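Local coordinates for protein 2,3,4,5-tetrahydropyridine-2,6-dicarboxylate N-succinyltransferase (Campylobacter jejuni, PDB 2RIJ) that probably catalyses the first step of the succinylase route to lysine, converting cyclic tetrahydrodipicolinate and succinyl-CoA to acyclic N-succinyl-L-2-amino-6-oxopimelate, at residues Q15-S20 and S59-L64; D91-C96 and D110-I115; M188-K191 and Y196-I199. One frame throughout, in Å; residues are numbered along the deposited sequence. Where two conformers were deposited one is given.

Contact 1 of 3, residues Q15-S20 and S59-L64; sequences QIEQKS and SAAIML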
# COMPACT_ATOMS: atom_id res chain seq x y z
N GLN A 15 56.92 0.07 53.23
CA GLN A 15 57.61 1.37 53.29
C GLN A 15 57.35 2.27 52.08
O GLN A 15 57.17 3.48 52.22
CB GLN A 15 59.12 1.18 53.48
CG GLN A 15 59.46 0.68 54.84
CD GLN A 15 60.94 0.44 55.04
OE1 GLN A 15 61.76 0.56 54.11
NE2 GLN A 15 61.30 0.08 56.27
N ILE A 16 57.36 1.69 50.89
CA ILE A 16 57.11 2.44 49.67
C ILE A 16 55.70 3.03 49.69
O ILE A 16 55.50 4.24 49.42
CB ILE A 16 57.29 1.54 48.42
CG1 ILE A 16 58.75 1.10 48.28
CG2 ILE A 16 56.79 2.26 47.13
CD1 ILE A 16 58.95 -0.12 47.35
N GLU A 17 54.73 2.19 50.05
CA GLU A 17 53.33 2.54 49.94
C GLU A 17 52.95 3.54 51.03
O GLU A 17 51.92 4.20 50.91
CB GLU A 17 52.42 1.29 49.95
CG GLU A 17 52.51 0.43 48.70
CD GLU A 17 51.59 -0.81 48.70
OE1 GLU A 17 51.12 -1.18 49.80
OE2 GLU A 17 51.35 -1.41 47.61
N GLN A 18 53.77 3.66 52.06
CA GLN A 18 53.56 4.66 53.12
C GLN A 18 54.25 5.99 52.78
O GLN A 18 54.20 6.94 53.56
CB GLN A 18 54.00 4.11 54.49
CG GLN A 18 55.50 4.19 54.77
CD GLN A 18 55.96 3.48 56.05
OE1 GLN A 18 57.10 3.66 56.48
NE2 GLN A 18 55.08 2.68 56.66
N LYS A 19 54.89 6.07 51.63
CA LYS A 19 55.44 7.35 51.20
C LYS A 19 54.30 8.31 50.96
O LYS A 19 53.15 7.91 50.70
CB LYS A 19 56.28 7.22 49.92
CG LYS A 19 57.68 6.62 50.16
CD LYS A 19 58.44 6.45 48.82
CE LYS A 19 59.91 6.22 49.05
NZ LYS A 19 60.78 6.72 47.93
N SER A 20 54.62 9.60 51.05
CA SER A 20 53.62 10.65 51.11
C SER A 20 52.93 10.78 49.77
O SER A 20 53.57 10.95 48.73
CB SER A 20 54.28 11.99 51.50
OG SER A 20 53.31 13.02 51.71
N SER A 59 54.51 -5.28 42.79
CA SER A 59 55.37 -5.13 41.63
C SER A 59 55.37 -3.69 41.12
O SER A 59 56.41 -3.15 40.81
CB SER A 59 55.02 -6.16 40.53
OG SER A 59 55.09 -7.50 41.04
N ALA A 60 54.21 -3.05 41.11
CA ALA A 60 54.07 -1.64 40.71
C ALA A 60 54.87 -0.74 41.69
O ALA A 60 55.56 0.17 41.27
CB ALA A 60 52.59 -1.25 40.69
N ALA A 61 54.81 -1.06 42.98
CA ALA A 61 55.50 -0.29 44.03
C ALA A 61 57.01 -0.32 43.80
O ALA A 61 57.66 0.71 43.90
CB ALA A 61 55.17 -0.84 45.41
N ILE A 62 57.54 -1.51 43.45
CA ILE A 62 58.98 -1.69 43.21
C ILE A 62 59.38 -0.83 42.02
O ILE A 62 60.39 -0.19 42.08
CB ILE A 62 59.39 -3.18 42.97
CG1 ILE A 62 59.15 -4.06 44.21
CG2 ILE A 62 60.83 -3.29 42.50
CD1 ILE A 62 59.77 -3.50 45.54
N MSE A 63 58.58 -0.79 40.96
CA MSE A 63 58.89 -0.01 39.76
C MSE A 63 58.86 1.48 40.01
O MSE A 63 59.74 2.21 39.59
CB MSE A 63 57.87 -0.29 38.64
CG MSE A 63 57.90 -1.67 38.07
SE MSE A 63 59.67 -2.30 37.55
CE MSE A 63 60.41 -0.71 36.66
N LEU A 64 57.81 1.93 40.69
CA LEU A 64 57.69 3.34 41.06
C LEU A 64 58.85 3.76 41.96
O LEU A 64 59.43 4.85 41.80
CB LEU A 64 56.36 3.59 41.76
CG LEU A 64 55.15 3.47 40.81
CD1 LEU A 64 53.86 3.47 41.60
CD2 LEU A 64 55.20 4.59 39.73

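Contact 2 of 3, residues D91-C96 and D110-I115; sequences DFALSC and DLLKII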
# COMPACT_ATOMS: atom_id res chain seq x y z
N ASP A 91 67.80 -3.07 37.10
CA ASP A 91 68.67 -3.72 38.09
C ASP A 91 68.19 -3.49 39.54
O ASP A 91 68.21 -4.41 40.37
CB ASP A 91 70.11 -3.24 37.92
CG ASP A 91 70.77 -3.82 36.68
OD1 ASP A 91 70.43 -4.96 36.26
OD2 ASP A 91 71.65 -3.13 36.14
N PHE A 92 67.70 -2.28 39.82
CA PHE A 92 67.15 -1.98 41.11
C PHE A 92 65.95 -2.90 41.36
O PHE A 92 65.85 -3.48 42.43
CB PHE A 92 66.68 -0.54 41.20
CG PHE A 92 65.98 -0.22 42.50
CD1 PHE A 92 66.71 0.10 43.61
CD2 PHE A 92 64.61 -0.27 42.60
CE1 PHE A 92 66.07 0.37 44.83
CE2 PHE A 92 63.98 -0.01 43.78
CZ PHE A 92 64.70 0.30 44.89
N ALA A 93 65.04 -2.99 40.39
CA ALA A 93 63.81 -3.79 40.56
C ALA A 93 64.18 -5.28 40.78
O ALA A 93 63.70 -5.90 41.71
CB ALA A 93 62.86 -3.61 39.33
N LEU A 94 65.08 -5.81 39.96
CA LEU A 94 65.51 -7.20 40.07
C LEU A 94 66.20 -7.53 41.38
O LEU A 94 66.10 -8.66 41.91
CB LEU A 94 66.41 -7.59 38.90
CG LEU A 94 65.65 -7.87 37.59
CD1 LEU A 94 66.63 -7.93 36.44
CD2 LEU A 94 64.78 -9.13 37.72
N SER A 95 66.88 -6.54 41.95
CA SER A 95 67.48 -6.74 43.26
C SER A 95 66.41 -6.79 44.38
O SER A 95 66.52 -7.61 45.29
CB SER A 95 68.59 -5.72 43.53
OG SER A 95 68.08 -4.45 43.87
N CYS A 96 65.37 -5.95 44.29
CA CYS A 96 64.24 -6.02 45.24
C CYS A 96 63.52 -7.35 45.12
O CYS A 96 63.00 -7.86 46.11
CB CYS A 96 63.23 -4.92 44.97
SG CYS A 96 63.86 -3.28 45.21
N ASP A 110 59.83 -12.14 35.41
CA ASP A 110 60.36 -12.69 34.15
C ASP A 110 60.54 -11.62 33.07
O ASP A 110 61.47 -11.67 32.27
CB ASP A 110 59.45 -13.79 33.59
CG ASP A 110 59.30 -15.00 34.51
OD1 ASP A 110 60.22 -15.29 35.31
OD2 ASP A 110 58.22 -15.65 34.46
N LEU A 111 59.58 -10.70 32.99
CA LEU A 111 59.61 -9.65 31.99
C LEU A 111 60.85 -8.77 32.20
O LEU A 111 61.55 -8.44 31.25
CB LEU A 111 58.32 -8.79 32.04
CG LEU A 111 58.28 -7.68 30.96
CD1 LEU A 111 58.05 -8.31 29.57
CD2 LEU A 111 57.22 -6.64 31.29
N LEU A 112 61.12 -8.39 33.46
CA LEU A 112 62.32 -7.59 33.79
C LEU A 112 63.63 -8.31 33.41
O LEU A 112 64.54 -7.70 32.87
CB LEU A 112 62.33 -7.25 35.28
CG LEU A 112 61.30 -6.20 35.73
CD1 LEU A 112 61.23 -6.18 37.21
CD2 LEU A 112 61.60 -4.78 35.21
N LYS A 113 63.70 -9.61 33.65
CA LYS A 113 64.89 -10.37 33.24
C LYS A 113 65.07 -10.22 31.74
O LYS A 113 66.19 -10.03 31.25
CB LYS A 113 64.74 -11.84 33.59
CG LYS A 113 64.73 -12.10 35.06
CD LYS A 113 64.41 -13.56 35.32
CE LYS A 113 64.24 -13.82 36.81
NZ LYS A 113 64.24 -15.27 37.12
N ILE A 114 63.97 -10.31 31.00
CA ILE A 114 64.02 -10.22 29.53
C ILE A 114 64.43 -8.82 29.07
O ILE A 114 65.27 -8.68 28.21
CB ILE A 114 62.66 -10.63 28.88
CG1 ILE A 114 62.49 -12.15 28.93
CG2 ILE A 114 62.60 -10.19 27.40
CD1 ILE A 114 61.03 -12.67 28.86
N ILE A 115 63.84 -7.79 29.67
CA ILE A 115 64.16 -6.42 29.31
C ILE A 115 65.64 -6.12 29.62
O ILE A 115 66.31 -5.49 28.81
CB ILE A 115 63.23 -5.43 30.02
CG1 ILE A 115 61.81 -5.55 29.45
CG2 ILE A 115 63.72 -3.99 29.89
CD1 ILE A 115 60.77 -4.83 30.31

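Contact 3 of 3, residues M188-K191 and Y196-I199; sequences MRLK and YPKI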
# COMPACT_ATOMS: atom_id res chain seq x y z
N MSE A 188 62.48 9.41 -3.39
CA MSE A 188 63.29 9.26 -4.60
C MSE A 188 64.33 8.17 -4.42
O MSE A 188 64.44 7.27 -5.23
CB MSE A 188 64.03 10.55 -4.92
CG MSE A 188 63.14 11.64 -5.32
SE MSE A 188 64.19 13.14 -5.94
CE MSE A 188 62.71 14.27 -6.34
N ARG A 189 65.06 8.25 -3.32
CA ARG A 189 66.10 7.30 -3.00
C ARG A 189 65.52 5.90 -2.90
O ARG A 189 66.05 4.97 -3.49
CB ARG A 189 66.79 7.74 -1.70
CG ARG A 189 67.76 6.76 -1.14
CD ARG A 189 68.38 7.29 0.17
NE ARG A 189 67.53 7.22 1.36
CZ ARG A 189 67.20 6.09 1.98
NH1 ARG A 189 67.60 4.91 1.51
NH2 ARG A 189 66.44 6.12 3.08
N LEU A 190 64.43 5.73 -2.16
CA LEU A 190 63.85 4.42 -1.94
C LEU A 190 63.24 3.81 -3.21
O LEU A 190 63.46 2.63 -3.54
CB LEU A 190 62.82 4.47 -0.79
CG LEU A 190 63.34 4.72 0.64
CD1 LEU A 190 62.22 4.89 1.64
CD2 LEU A 190 64.24 3.59 1.09
N LYS A 191 62.47 4.58 -3.95
CA LYS A 191 61.89 4.03 -5.18
C LYS A 191 62.94 3.73 -6.25
O LYS A 191 62.84 2.75 -6.95
CB LYS A 191 60.84 4.94 -5.77
CG LYS A 191 59.58 5.01 -4.96
CD LYS A 191 58.54 5.76 -5.69
CE LYS A 191 57.15 5.52 -5.14
NZ LYS A 191 56.20 6.46 -5.79
N TYR A 196 61.46 0.70 -1.68
CA TYR A 196 60.28 1.40 -1.13
C TYR A 196 59.52 0.43 -0.22
O TYR A 196 59.16 -0.67 -0.66
CB TYR A 196 59.37 1.96 -2.25
CG TYR A 196 58.30 2.91 -1.72
CD1 TYR A 196 58.66 4.14 -1.20
CD2 TYR A 196 56.96 2.55 -1.71
CE1 TYR A 196 57.73 5.00 -0.66
CE2 TYR A 196 55.98 3.43 -1.19
CZ TYR A 196 56.40 4.67 -0.65
OH TYR A 196 55.50 5.54 -0.10
N PRO A 197 59.27 0.80 1.05
CA PRO A 197 58.64 -0.19 1.92
C PRO A 197 57.20 -0.47 1.54
O PRO A 197 56.53 0.41 0.98
CB PRO A 197 58.71 0.46 3.29
CG PRO A 197 58.69 1.85 3.04
CD PRO A 197 59.52 2.05 1.78
N LYS A 198 56.74 -1.70 1.80
CA LYS A 198 55.38 -2.07 1.51
C LYS A 198 54.48 -1.50 2.60
O LYS A 198 54.55 -1.91 3.78
CB LYS A 198 55.19 -3.58 1.46
CG LYS A 198 53.68 -3.95 1.34
CD LYS A 198 53.47 -5.39 1.13
CE LYS A 198 53.82 -6.18 2.40
NZ LYS A 198 52.81 -6.14 3.47
N ILE A 199 53.59 -0.61 2.18
CA ILE A 199 52.70 0.09 3.10
C ILE A 199 51.34 -0.60 3.09
O ILE A 199 50.61 -0.59 2.10
CB ILE A 199 52.61 1.61 2.77
CG1 ILE A 199 54.03 2.24 2.76
CG2 ILE A 199 51.61 2.33 3.70
CD1 ILE A 199 54.84 2.04 4.05

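Contact 1 of 3, residues Q15-S20 and S59-L64
Ile16 and Ala61 join two helices of the N-terminal region in plain helix-helix packing: the last turn of helix 6-17 lies against the side of helix 57-69. Their CA atoms are 6.5 Å apart, the nearest pair across the two segments, and both CB atoms point into the interface. Ile16 and Ala61 share the bulk of the contact, Ile16 through its methyls CG2 and CD1. With CG1 beside the backbone N (chi1 -66°), CG2 stands anti to it and rests on the CB of Ala61 at 3.9 Å, reaching the same residue's carbonyl oxygen. The CG1 branch runs out extended (chi2 162°) toward helix 57-69, where it crosses the side chain of Ile62 at about a right angle. Ile62 starts out pointing away from helix 6-17, but its CD1 comes back toward it. Glu17 adds only the looser approach of its CG to Ala61 CB, at 4.4 Å. Ile62 also touches Phe9, Leu12 and Ile13, extending the apolar seam along helix 6-17. Beyond the end of that helix, Lys19 forms a salt bridge with Glu65 of helix 57-69. The right-angle crossing of the isoleucines ends methyl to methyl, with Ile16 CD1 3.9 Å from Ile62 CD1.

Contact 2 of 3, residues D91-C96 and D110-I115
Leu94 and Leu112 carry most of a nearly apolar packing contact between two successive helices, 87-96 and 107-117, in the N-terminal region of the protein. The segments run roughly antiparallel, with 143° between their directions and 10.0 Å between their axes, and Leu94 and Leu112 have the closest CA atoms of the pair. The two leucines slide past each other in opposite directions. CB points toward the other helix in both, and CG stands anti to the carbonyl carbon (chi1 -78° in Leu94, -72° in Leu112). Leu94 lays CD2 against the CB of Leu112 at 3.9 Å, while the CD1 of Leu112 passes on to the methyl of Ala93, 3.7 Å from its CB. Along one margin, the CD2 of Leu94 also meets the CG of Lys113 at 4.0 Å. The lysine crosses the leucine at about a right angle, offers only the start of its extended chain to the contact, and spends its ammonium group on the carbonyl oxygen of Leu101. Further along the pair, Asp91 forms a salt bridge with Lys116. Toward the sheet, Leu112 packs on Ile30 of strand 27-35; Leu111 and Ile115 join it there and also meet Met192 of the second subunit, while Ile114 packs on Met188 of that subunit. No hydrogen bond crosses between the two segments. Cohesion here comes from burying branched aliphatic groups, with Ala93 presenting only a methyl to Leu112, while the charged ends of Asp91 and Lys113 find partners outside the two segments and Ser95 OG is bonded to Phe92 O (2.8 Å) within its own helix.

Contact 3 of 3, residues M188-K191 and Y196-I199
Leu190 and Tyr196 come closest where the chain leaves helix 180-192 and doubles back, their CA atoms 4.7 Å apart; Leu190 O lies 3.3 Å from Tyr196 N, but at an angle too poor for a hydrogen bond. The phenol ring is the main surface of the contact. With CG anti to the backbone N (chi1 -169°), it lies alongside Lys191, both side chains pointing the same way. Lys191 CG comes within 4.0 Å of Tyr196 CD1, and its CE lies over one ring face. On the opposite face the CD of Pro197 sits offset toward the rim, so lysine methylenes and proline bracket the ring. Leu190 CB approaches the ring edge near its plane, 4.2 Å from Tyr196 CD1, and Leu190 CD1 meets Pro197 CD at 3.9 Å, crossing at about a right angle. Lys191 NZ stands 5.4 Å from the ring centroid, at most a weak cation-pi attraction; its stronger partners are Glu187 and, in the third subunit, His211 O, Phe48 O and Tyr146 OH. The loop thus folds back on helix 180-192, where Tyr196 and Pro197 also touch Leu183, and Pro197 continues onto Ser173 of strand 170-173 before the chain enters strand 201-203.

Overall arrangement
Contacts 1 and 2 form one continuous packing region in the N-terminal part of the chain, their centres 16 Å apart. Helix 57-69 is the bridge: Ile62 CG2 lies 3.6 Å from Ala93 CA, and Ile62 CD1 lies 3.8 Å from Cys96 CB. Contact 3 is remote within the same chain, its centre about 48 Å from that of contact 1 and about 39 Å from that of contact 2. In the assembly a copy of the helix of contact 3, from the second subunit, packs against segment 110-115, so the contact 2 region adjoins that of contact 3 across chains. None of the three contacts lies at the predicted succinyl-CoA site or at Glu258, the predicted catalytic residue.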